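Local coordinates for protein fructokinase (PDB 3LJS) that probably phosphorylates fructose at the expense of ATP, as a sugar kinase of the PfkB family, at residues L14-A19 with Q310-A315; V83-A88 with P111-L116; F117-F122 with A146-E151; L296-A301 with S324-Q329. All blocks are in the same frame, centred on the assembly; numbering follows the deposited sequence.

Interaction 1 (L14-A19 with Q310-A315)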
# COMPACT_ATOMS: atom_id res chain seq x y z
N LEU B 14 -8.72 -8.26 -2.62
CA LEU B 14 -7.83 -7.22 -2.14
C LEU B 14 -8.56 -6.29 -1.19
O LEU B 14 -9.75 -6.47 -0.95
CB LEU B 14 -7.26 -6.42 -3.31
CG LEU B 14 -8.24 -5.96 -4.40
CD1 LEU B 14 -9.19 -4.90 -3.85
CD2 LEU B 14 -7.45 -5.40 -5.57
N ILE B 15 -7.84 -5.30 -0.66
CA ILE B 15 -8.42 -4.34 0.27
C ILE B 15 -8.74 -3.03 -0.41
O ILE B 15 -7.88 -2.43 -1.06
CB ILE B 15 -7.46 -4.04 1.45
CG1 ILE B 15 -7.15 -5.33 2.21
CG2 ILE B 15 -8.07 -3.00 2.36
CD1 ILE B 15 -8.36 -5.98 2.85
N ASP B 16 -9.99 -2.59 -0.29
CA ASP B 16 -10.39 -1.30 -0.84
C ASP B 16 -10.24 -0.35 0.35
O ASP B 16 -10.90 -0.55 1.37
CB ASP B 16 -11.85 -1.29 -1.30
CG ASP B 16 -12.09 -2.10 -2.57
OD1 ASP B 16 -11.26 -2.03 -3.50
OD2 ASP B 16 -13.12 -2.80 -2.64
N MSE B 17 -9.37 0.65 0.22
CA MSE B 17 -9.16 1.62 1.29
C MSE B 17 -9.91 2.89 0.91
O MSE B 17 -9.48 3.66 0.05
CB MSE B 17 -7.67 1.92 1.45
CG MSE B 17 -6.87 0.79 2.08
SE MSE B 17 -7.26 0.54 3.96
CE MSE B 17 -5.96 1.76 4.67
N LEU B 18 -11.05 3.10 1.57
CA LEU B 18 -11.93 4.24 1.30
C LEU B 18 -11.55 5.52 2.03
O LEU B 18 -11.72 5.64 3.24
CB LEU B 18 -13.37 3.85 1.66
CG LEU B 18 -14.15 2.94 0.69
CD1 LEU B 18 -13.28 1.85 0.12
CD2 LEU B 18 -15.35 2.35 1.43
N ALA B 19 -11.06 6.49 1.27
CA ALA B 19 -10.66 7.77 1.84
C ALA B 19 -11.90 8.53 2.31
O ALA B 19 -12.84 8.72 1.54
CB ALA B 19 -9.91 8.60 0.81
N GLN B 310 -18.63 4.13 -2.08
CA GLN B 310 -17.45 4.50 -2.87
C GLN B 310 -17.01 3.23 -3.58
O GLN B 310 -15.82 2.91 -3.62
CB GLN B 310 -16.31 5.00 -1.97
CG GLN B 310 -16.65 6.21 -1.12
CD GLN B 310 -15.55 6.55 -0.13
OE1 GLN B 310 -14.46 6.97 -0.52
NE2 GLN B 310 -15.84 6.38 1.15
N GLY B 311 -17.97 2.51 -4.15
CA GLY B 311 -17.64 1.25 -4.79
C GLY B 311 -17.43 0.35 -3.59
O GLY B 311 -17.65 0.79 -2.47
N ALA B 312 -17.03 -0.90 -3.78
CA ALA B 312 -16.84 -1.77 -2.63
C ALA B 312 -18.18 -2.04 -1.95
O ALA B 312 -18.86 -1.11 -1.50
CB ALA B 312 -15.87 -1.13 -1.63
N PHE B 313 -18.54 -3.31 -1.88
CA PHE B 313 -19.81 -3.72 -1.29
C PHE B 313 -19.77 -3.80 0.23
O PHE B 313 -18.86 -4.39 0.82
CB PHE B 313 -20.21 -5.07 -1.89
CG PHE B 313 -20.50 -5.00 -3.36
CD1 PHE B 313 -21.81 -4.88 -3.82
CD2 PHE B 313 -19.47 -5.03 -4.29
CE1 PHE B 313 -22.08 -4.77 -5.19
CE2 PHE B 313 -19.73 -4.92 -5.65
CZ PHE B 313 -21.04 -4.80 -6.10
N THR B 314 -20.77 -3.20 0.87
CA THR B 314 -20.85 -3.21 2.32
C THR B 314 -21.94 -4.18 2.79
O THR B 314 -22.01 -4.51 3.97
CB THR B 314 -21.15 -1.80 2.88
OG1 THR B 314 -22.36 -1.29 2.31
CG2 THR B 314 -20.00 -0.85 2.55
N ALA B 315 -22.77 -4.64 1.86
CA ALA B 315 -23.85 -5.57 2.19
C ALA B 315 -24.43 -6.28 0.97
O ALA B 315 -24.74 -5.64 -0.04
CB ALA B 315 -24.96 -4.84 2.95
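The four-stranded sheet that forms the lid of the ribokinase-like fold meets the large alpha/beta domain here, where Asp16 and Leu18 of strand 14-19 touch Gln310 and Ala312 of a late loop. In a strand, residues two apart project to the same side, so both lid side chains head for the loop. The small methyl of Ala312 suits the spot between them: its CB lies 3.4 Å from Asp16 OD2 and 4.3 Å from Leu18 CD1. Asp16 sits about 10 Å, side chain to side chain, from Arg170, which is seen to bind ATP. Gly311 has a phi of 75°, a value glycine adopts easily, and it carries the loop between its two touching residues. Gln310 is long enough to reach past Leu18, being extended beyond CG (chi2 173°). Its amide lies against the leucine, with NE2 3.6 Å from Leu18 CB, while NE2 is hydrogen-bonded to Gln20 OE1. No hydrogen bond joins the two segments directly; contact is by van der Waals touch. The other branch of the amide, Gln310 OE1, stands 3.2 Å from Ala19 O; both are acceptors, so this is no hydrogen bond.

Interaction 2 (V83-A88 with P111-L116)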
# COMPACT_ATOMS: atom_id res chain seq x y z
N VAL B 83 -4.57 -20.04 -1.20
CA VAL B 83 -3.18 -20.31 -0.85
C VAL B 83 -2.59 -19.00 -0.35
O VAL B 83 -3.14 -17.93 -0.62
CB VAL B 83 -2.36 -20.85 -2.04
CG1 VAL B 83 -2.81 -22.26 -2.38
CG2 VAL B 83 -2.50 -19.93 -3.23
N ARG B 84 -1.49 -19.08 0.39
CA ARG B 84 -0.88 -17.88 0.96
C ARG B 84 0.56 -17.66 0.53
O ARG B 84 1.25 -18.60 0.12
CB ARG B 84 -0.94 -17.95 2.49
CG ARG B 84 -2.30 -18.32 3.08
CD ARG B 84 -3.36 -17.26 2.78
NE ARG B 84 -3.19 -16.06 3.59
CZ ARG B 84 -3.67 -15.90 4.82
NH1 ARG B 84 -4.36 -16.88 5.40
NH2 ARG B 84 -3.48 -14.77 5.47
N THR B 85 1.02 -16.42 0.64
CA THR B 85 2.40 -16.09 0.30
C THR B 85 2.91 -14.90 1.10
O THR B 85 2.16 -13.99 1.44
CB THR B 85 2.55 -15.76 -1.19
OG1 THR B 85 3.93 -15.47 -1.46
CG2 THR B 85 1.71 -14.56 -1.57
N SER B 86 4.21 -14.92 1.41
CA SER B 86 4.86 -13.85 2.15
C SER B 86 5.77 -13.09 1.20
O SER B 86 6.45 -12.15 1.60
CB SER B 86 5.70 -14.43 3.30
OG SER B 86 4.88 -15.13 4.23
N THR B 87 5.78 -13.52 -0.06
CA THR B 87 6.63 -12.91 -1.08
C THR B 87 6.16 -11.51 -1.47
O THR B 87 6.96 -10.66 -1.87
CB THR B 87 6.68 -13.80 -2.34
OG1 THR B 87 7.27 -15.06 -2.00
CG2 THR B 87 7.50 -13.14 -3.44
N ALA B 88 4.86 -11.27 -1.37
CA ALA B 88 4.30 -9.98 -1.71
C ALA B 88 3.12 -9.67 -0.80
O ALA B 88 2.54 -10.57 -0.18
CB ALA B 88 3.85 -9.96 -3.18
N PRO B 111 2.96 -5.22 -8.15
CA PRO B 111 3.37 -6.42 -7.41
C PRO B 111 2.34 -6.63 -6.30
O PRO B 111 1.95 -5.67 -5.62
CB PRO B 111 4.73 -6.04 -6.86
CG PRO B 111 4.51 -4.63 -6.47
CD PRO B 111 3.64 -4.04 -7.59
N ALA B 112 1.88 -7.86 -6.12
CA ALA B 112 0.90 -8.17 -5.08
C ALA B 112 0.73 -9.69 -4.94
O ALA B 112 1.03 -10.45 -5.87
CB ALA B 112 -0.45 -7.52 -5.42
N ALA B 113 0.24 -10.11 -3.79
CA ALA B 113 0.06 -11.53 -3.52
C ALA B 113 -0.80 -12.28 -4.54
O ALA B 113 -0.42 -13.37 -4.99
CB ALA B 113 -0.52 -11.71 -2.12
N ASP B 114 -1.94 -11.71 -4.91
CA ASP B 114 -2.85 -12.38 -5.84
C ASP B 114 -2.23 -12.68 -7.20
O ASP B 114 -2.67 -13.61 -7.90
CB ASP B 114 -4.15 -11.59 -6.01
CG ASP B 114 -3.99 -10.38 -6.91
OD1 ASP B 114 -3.60 -9.29 -6.42
OD2 ASP B 114 -4.25 -10.52 -8.12
N LEU B 115 -1.22 -11.91 -7.58
CA LEU B 115 -0.54 -12.09 -8.87
C LEU B 115 0.39 -13.30 -8.89
O LEU B 115 0.86 -13.71 -9.95
CB LEU B 115 0.29 -10.85 -9.21
CG LEU B 115 -0.23 -9.70 -10.06
CD1 LEU B 115 -1.61 -9.99 -10.60
CD2 LEU B 115 -0.21 -8.43 -9.23
N LEU B 116 0.67 -13.87 -7.72
CA LEU B 116 1.60 -15.00 -7.63
C LEU B 116 0.97 -16.39 -7.64
O LEU B 116 1.67 -17.39 -7.48
CB LEU B 116 2.47 -14.83 -6.38
CG LEU B 116 3.80 -14.08 -6.50
CD1 LEU B 116 3.83 -13.15 -7.69
CD2 LEU B 116 4.05 -13.31 -5.21
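A methyl group set against a peptide bond is the unusual feature of this contact: Ala88 CB rests 3.6 Å from Ala112 C and 3.7 Å from Ala113 N. It belongs to the hinge of the ribokinase-like fold, where the chain leaves edge strand 82-85 of the large sheet for the lid and later returns from lid strand 103-108. Alanines suit such a crossing because they let the two chains come close, and the CA atoms of Ala88 and Ala113 are only 4.9 Å apart. No hydrogen bond joins the two segments, although Ala113 bonds by its backbone to Lys89, just beyond the first.

Thr85 serves two purposes. Its OG1 is anti to the backbone N (chi1 -179°), where it accepts a hydrogen bond from Thr87 N, 3.0 Å long with an N-H...O angle of 160°. This ST turn closes the end of the strand. The same torsion directs the threonine methyl across the gap, placing Thr85 CG2 3.7 Å from Ala113 CB.

Residues 113-115 have helical backbone angles, and Leu116 comes at the end of this bend with its side chain turned back to the first segment. Leucine offers a branched end that can meet several neighbours, and Met58 of strand 53-60 also touches it. The Thr87 side chain runs nearly perpendicular to that of Leu116. A single methyl does this work, with Leu116 CD2 3.9 Å from Thr87 CG2 and equally far from Ala88 CB.

Interaction 3 (F117-F122 with A146-E151)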
# COMPACT_ATOMS: atom_id res chain seq x y z
N PHE B 117 -0.34 -16.46 -7.84
CA PHE B 117 -1.01 -17.76 -7.91
C PHE B 117 -0.50 -18.44 -9.19
O PHE B 117 -0.44 -17.82 -10.24
CB PHE B 117 -2.53 -17.57 -8.00
CG PHE B 117 -3.31 -18.84 -7.83
CD1 PHE B 117 -3.94 -19.13 -6.61
CD2 PHE B 117 -3.44 -19.75 -8.88
CE1 PHE B 117 -4.68 -20.31 -6.45
CE2 PHE B 117 -4.17 -20.93 -8.72
CZ PHE B 117 -4.79 -21.21 -7.51
N ARG B 118 -0.12 -19.71 -9.09
CA ARG B 118 0.37 -20.43 -10.26
C ARG B 118 -0.46 -21.70 -10.47
O ARG B 118 -1.16 -22.14 -9.56
CB ARG B 118 1.86 -20.77 -10.10
CG ARG B 118 2.78 -19.54 -10.17
CD ARG B 118 2.69 -18.84 -11.53
NE ARG B 118 3.44 -17.59 -11.57
CZ ARG B 118 2.92 -16.38 -11.38
NH1 ARG B 118 1.62 -16.22 -11.13
NH2 ARG B 118 3.72 -15.31 -11.41
N VAL B 119 -0.37 -22.27 -11.66
CA VAL B 119 -1.15 -23.47 -11.98
C VAL B 119 -1.02 -24.57 -10.94
O VAL B 119 -1.99 -25.29 -10.67
CB VAL B 119 -0.77 -24.02 -13.37
CG1 VAL B 119 -1.51 -25.32 -13.64
CG2 VAL B 119 -1.14 -22.99 -14.44
N GLU B 120 0.16 -24.70 -10.34
CA GLU B 120 0.41 -25.71 -9.32
C GLU B 120 -0.47 -25.51 -8.08
O GLU B 120 -0.65 -26.43 -7.28
CB GLU B 120 1.88 -25.67 -8.90
CG GLU B 120 2.24 -24.40 -8.14
CD GLU B 120 3.73 -24.12 -8.10
OE1 GLU B 120 4.33 -23.95 -9.19
OE2 GLU B 120 4.31 -24.08 -7.00
N HIS B 121 -1.03 -24.31 -7.92
CA HIS B 121 -1.86 -24.02 -6.76
C HIS B 121 -3.31 -24.47 -6.90
O HIS B 121 -4.06 -24.48 -5.91
CB HIS B 121 -1.82 -22.52 -6.43
CG HIS B 121 -0.45 -22.02 -6.06
ND1 HIS B 121 0.27 -22.53 -5.01
CD2 HIS B 121 0.34 -21.09 -6.64
CE1 HIS B 121 1.45 -21.94 -4.95
NE2 HIS B 121 1.52 -21.06 -5.93
N PHE B 122 -3.72 -24.85 -8.11
CA PHE B 122 -5.08 -25.33 -8.33
C PHE B 122 -5.21 -26.70 -7.68
O PHE B 122 -4.23 -27.44 -7.59
CB PHE B 122 -5.39 -25.47 -9.82
CG PHE B 122 -5.73 -24.18 -10.50
CD1 PHE B 122 -6.73 -23.36 -10.00
CD2 PHE B 122 -5.09 -23.81 -11.67
CE1 PHE B 122 -7.09 -22.19 -10.66
CE2 PHE B 122 -5.44 -22.64 -12.34
CZ PHE B 122 -6.44 -21.83 -11.83
N ALA B 146 -1.99 -14.30 -16.33
CA ALA B 146 -2.94 -14.47 -17.44
C ALA B 146 -2.99 -15.93 -17.88
O ALA B 146 -4.06 -16.49 -18.09
CB ALA B 146 -2.54 -13.58 -18.61
N GLU B 147 -1.82 -16.55 -18.04
CA GLU B 147 -1.75 -17.94 -18.46
C GLU B 147 -2.41 -18.84 -17.42
O GLU B 147 -3.06 -19.83 -17.77
CB GLU B 147 -0.29 -18.37 -18.66
CG GLU B 147 -0.12 -19.88 -18.87
CD GLU B 147 -0.86 -20.42 -20.10
OE1 GLU B 147 -1.04 -21.65 -20.18
OE2 GLU B 147 -1.24 -19.61 -20.98
N VAL B 148 -2.25 -18.50 -16.15
CA VAL B 148 -2.87 -19.27 -15.07
C VAL B 148 -4.40 -19.17 -15.19
O VAL B 148 -5.11 -20.16 -15.03
CB VAL B 148 -2.42 -18.73 -13.68
CG1 VAL B 148 -3.26 -19.35 -12.58
CG2 VAL B 148 -0.94 -19.04 -13.45
N THR B 149 -4.89 -17.97 -15.51
CA THR B 149 -6.33 -17.77 -15.66
C THR B 149 -6.84 -18.58 -16.86
O THR B 149 -7.87 -19.26 -16.77
CB THR B 149 -6.68 -16.27 -15.84
OG1 THR B 149 -6.14 -15.51 -14.75
CG2 THR B 149 -8.20 -16.06 -15.86
N PHE B 150 -6.12 -18.54 -17.98
CA PHE B 150 -6.55 -19.28 -19.16
C PHE B 150 -6.58 -20.78 -18.87
O PHE B 150 -7.53 -21.47 -19.25
CB PHE B 150 -5.63 -19.01 -20.36
CG PHE B 150 -5.54 -17.55 -20.75
CD1 PHE B 150 -6.67 -16.74 -20.74
CD2 PHE B 150 -4.33 -17.01 -21.16
CE1 PHE B 150 -6.60 -15.40 -21.14
CE2 PHE B 150 -4.25 -15.67 -21.57
CZ PHE B 150 -5.38 -14.87 -21.56
N GLU B 151 -5.55 -21.28 -18.19
CA GLU B 151 -5.46 -22.69 -17.85
C GLU B 151 -6.62 -23.08 -16.94
O GLU B 151 -7.19 -24.17 -17.07
CB GLU B 151 -4.13 -23.00 -17.16
CG GLU B 151 -3.89 -24.46 -16.80
CD GLU B 151 -4.02 -25.42 -18.00
OE1 GLU B 151 -3.81 -24.99 -19.15
OE2 GLU B 151 -4.33 -26.61 -17.78
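Val148 is the bump of this contact, a buried knob on helix 143-158 that fills a hollow formed by Phe117, Arg118, Val119 and Phe122. Its two methyls divide the work. CG1, anti to the backbone N (chi1 170°), lies in the crook where the two aromatic rings meet: it is at the edge of Phe117, 3.7 Å from CD2, and 4.0 Å from Phe122 CE2. CG2 presses on the opposing backbone, 3.5 Å from Phe117 O and 3.7 Å from Arg118 CA. A short, forked valine suits a hollow with one aromatic wall and one peptide wall. The two rings pack on each other, Phe117 CE2 sitting over the centre of the Phe122 ring. Arg118 folds back along the other wall, and its NH1 donates to Phe117 O, 2.8 Å away and from above the carbonyl plane; NH1 also bonds to Leu115 O. Glu151, one turn along the helix from Val148, receives Val119, whose CG2 lies 3.9 Å from Glu151 CG. Glutamate suits this place, its methylenes lying on the valine while its carboxylate forms salt bridges with Arg154 and Arg155. The helix links adjacent parallel strands 130-136 and 162-166, the beta-alpha-beta crossover typical of ribokinase-like folds.

Interaction 4 (L296-A301 with S324-Q329)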
# COMPACT_ATOMS: atom_id res chain seq x y z
N LEU B 296 -32.39 -13.51 -15.37
CA LEU B 296 -31.71 -12.22 -15.30
C LEU B 296 -32.49 -11.22 -14.46
O LEU B 296 -31.91 -10.28 -13.92
CB LEU B 296 -31.44 -11.69 -16.71
CG LEU B 296 -30.54 -12.65 -17.51
CD1 LEU B 296 -30.29 -12.08 -18.90
CD2 LEU B 296 -29.22 -12.87 -16.77
N ARG B 297 -33.80 -11.42 -14.32
CA ARG B 297 -34.59 -10.52 -13.48
C ARG B 297 -34.10 -10.71 -12.04
O ARG B 297 -33.98 -9.75 -11.27
CB ARG B 297 -36.08 -10.83 -13.55
CG ARG B 297 -36.89 -10.11 -12.46
CD ARG B 297 -38.37 -10.48 -12.46
NE ARG B 297 -39.04 -10.01 -13.67
CZ ARG B 297 -39.44 -10.81 -14.66
NH1 ARG B 297 -39.26 -12.12 -14.58
NH2 ARG B 297 -40.03 -10.29 -15.73
N PHE B 298 -33.85 -11.96 -11.67
CA PHE B 298 -33.36 -12.28 -10.33
C PHE B 298 -32.01 -11.60 -10.13
O PHE B 298 -31.77 -10.95 -9.10
CB PHE B 298 -33.17 -13.80 -10.19
CG PHE B 298 -32.68 -14.23 -8.84
CD1 PHE B 298 -33.58 -14.56 -7.83
CD2 PHE B 298 -31.31 -14.29 -8.57
CE1 PHE B 298 -33.13 -14.94 -6.57
CE2 PHE B 298 -30.85 -14.68 -7.31
CZ PHE B 298 -31.75 -15.00 -6.30
N ALA B 299 -31.11 -11.76 -11.10
CA ALA B 299 -29.78 -11.16 -11.02
C ALA B 299 -29.87 -9.64 -10.83
O ALA B 299 -29.13 -9.06 -10.04
CB ALA B 299 -28.99 -11.49 -12.28
N ALA B 300 -30.79 -9.01 -11.56
CA ALA B 300 -30.97 -7.56 -11.46
C ALA B 300 -31.45 -7.18 -10.06
O ALA B 300 -31.05 -6.15 -9.51
CB ALA B 300 -31.97 -7.08 -12.51
N ALA B 301 -32.31 -8.02 -9.48
CA ALA B 301 -32.83 -7.76 -8.14
C ALA B 301 -31.70 -7.80 -7.12
O ALA B 301 -31.66 -6.99 -6.20
CB ALA B 301 -33.91 -8.77 -7.78
N SER B 324 -38.38 -11.20 -2.18
CA SER B 324 -39.42 -10.27 -1.73
C SER B 324 -39.47 -9.07 -2.66
O SER B 324 -40.56 -8.58 -2.97
CB SER B 324 -39.15 -9.78 -0.30
OG SER B 324 -39.29 -10.84 0.63
N LEU B 325 -38.31 -8.58 -3.08
CA LEU B 325 -38.27 -7.44 -3.99
C LEU B 325 -38.95 -7.78 -5.30
O LEU B 325 -39.75 -6.99 -5.83
CB LEU B 325 -36.82 -7.01 -4.27
CG LEU B 325 -36.67 -5.96 -5.38
CD1 LEU B 325 -37.46 -4.70 -5.02
CD2 LEU B 325 -35.20 -5.63 -5.59
N ILE B 326 -38.64 -8.95 -5.84
CA ILE B 326 -39.23 -9.39 -7.10
C ILE B 326 -40.74 -9.57 -6.95
O ILE B 326 -41.51 -9.20 -7.84
CB ILE B 326 -38.61 -10.71 -7.57
CG1 ILE B 326 -37.11 -10.52 -7.81
CG2 ILE B 326 -39.31 -11.19 -8.84
CD1 ILE B 326 -36.37 -11.82 -8.08
N GLN B 327 -41.14 -10.15 -5.83
CA GLN B 327 -42.56 -10.39 -5.55
C GLN B 327 -43.30 -9.05 -5.43
O GLN B 327 -44.35 -8.86 -6.04
CB GLN B 327 -42.70 -11.20 -4.25
CG GLN B 327 -44.14 -11.41 -3.77
CD GLN B 327 -44.99 -12.20 -4.75
OE1 GLN B 327 -44.48 -13.04 -5.49
NE2 GLN B 327 -46.29 -11.95 -4.73
N GLU B 328 -42.73 -8.14 -4.65
CA GLU B 328 -43.33 -6.82 -4.44
C GLU B 328 -43.40 -6.00 -5.72
O GLU B 328 -44.48 -5.58 -6.14
CB GLU B 328 -42.54 -6.02 -3.40
CG GLU B 328 -42.67 -6.57 -2.00
CD GLU B 328 -44.12 -6.73 -1.59
OE1 GLU B 328 -44.84 -5.71 -1.53
OE2 GLU B 328 -44.54 -7.88 -1.35
N GLN B 329 -42.24 -5.77 -6.32
CA GLN B 329 -42.14 -5.00 -7.54
C GLN B 329 -42.73 -5.85 -8.66
O GLN B 329 -42.11 -6.02 -9.71
CB GLN B 329 -40.67 -4.68 -7.85
CG GLN B 329 -40.45 -3.42 -8.67
CD GLN B 329 -39.90 -2.27 -7.85
OE1 GLN B 329 -40.52 -1.82 -6.88
NE2 GLN B 329 -38.72 -1.78 -8.22
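This is a helix-on-helix contact at the C-terminal end of the ribokinase-like fold, with Ile326 of the last helix, 319-328, set against Arg297, Phe298 and Ala301 of helix 289-305. The short segments cross steeply, at 113° between their N-to-C directions, and their axes approach to 9.9 Å. At such an angle the helices share one small patch; it is mainly apolar and no hydrogen bond crosses it.

Ile326 dominates it, because a beta-branched side chain can send separate arms to separate neighbours. CG2, anti to the backbone N, goes to the aliphatic part of Arg297, 3.8 Å from its CD. The other arm is extended (chi2 171°), which carries CD1 into the angle between the backbone and ring of Phe298: it lies 3.8 Å from Phe298 CA and 3.9 Å from Phe298 CD1. The CB of Phe298 starts away from residues 324-329, yet its ring also packs on Leu319, Val322 and Leu323, earlier in the same last helix, so one residue serves several turns of it. Arginine fits the margin of the patch, where its methylenes can join apolar neighbours.

Ala301 marks the closest backbone approach, its CA 6.7 Å from that of Ile326, and a residue this small is what permits it. Leu325 adds its CD2, 4.0 Å from Ala301 CB. The tightest touch of all joins Ala301 CB to Ile326 CG1 at 3.6 Å.

From the N terminus, strand 14-19 opens the longest loop, which interaction 1 closes some 290 residues later by joining the lid sheet to the large domain. Interactions 2 and 3 are nested within it, one after the other. Interaction 2 closes a short loop holding two lid strands and ties the outgoing and returning hinge chains; interaction 3 then fastens the following segment to helix 143-158. These two touch, Val83 packing on Phe117. Interaction 4 crosses interaction 1, since residues 296-301 come before 310-315 and residues 324-329 after. It secures the C-terminal helix, on the opposite side of the chain's centre from interactions 2 and 3.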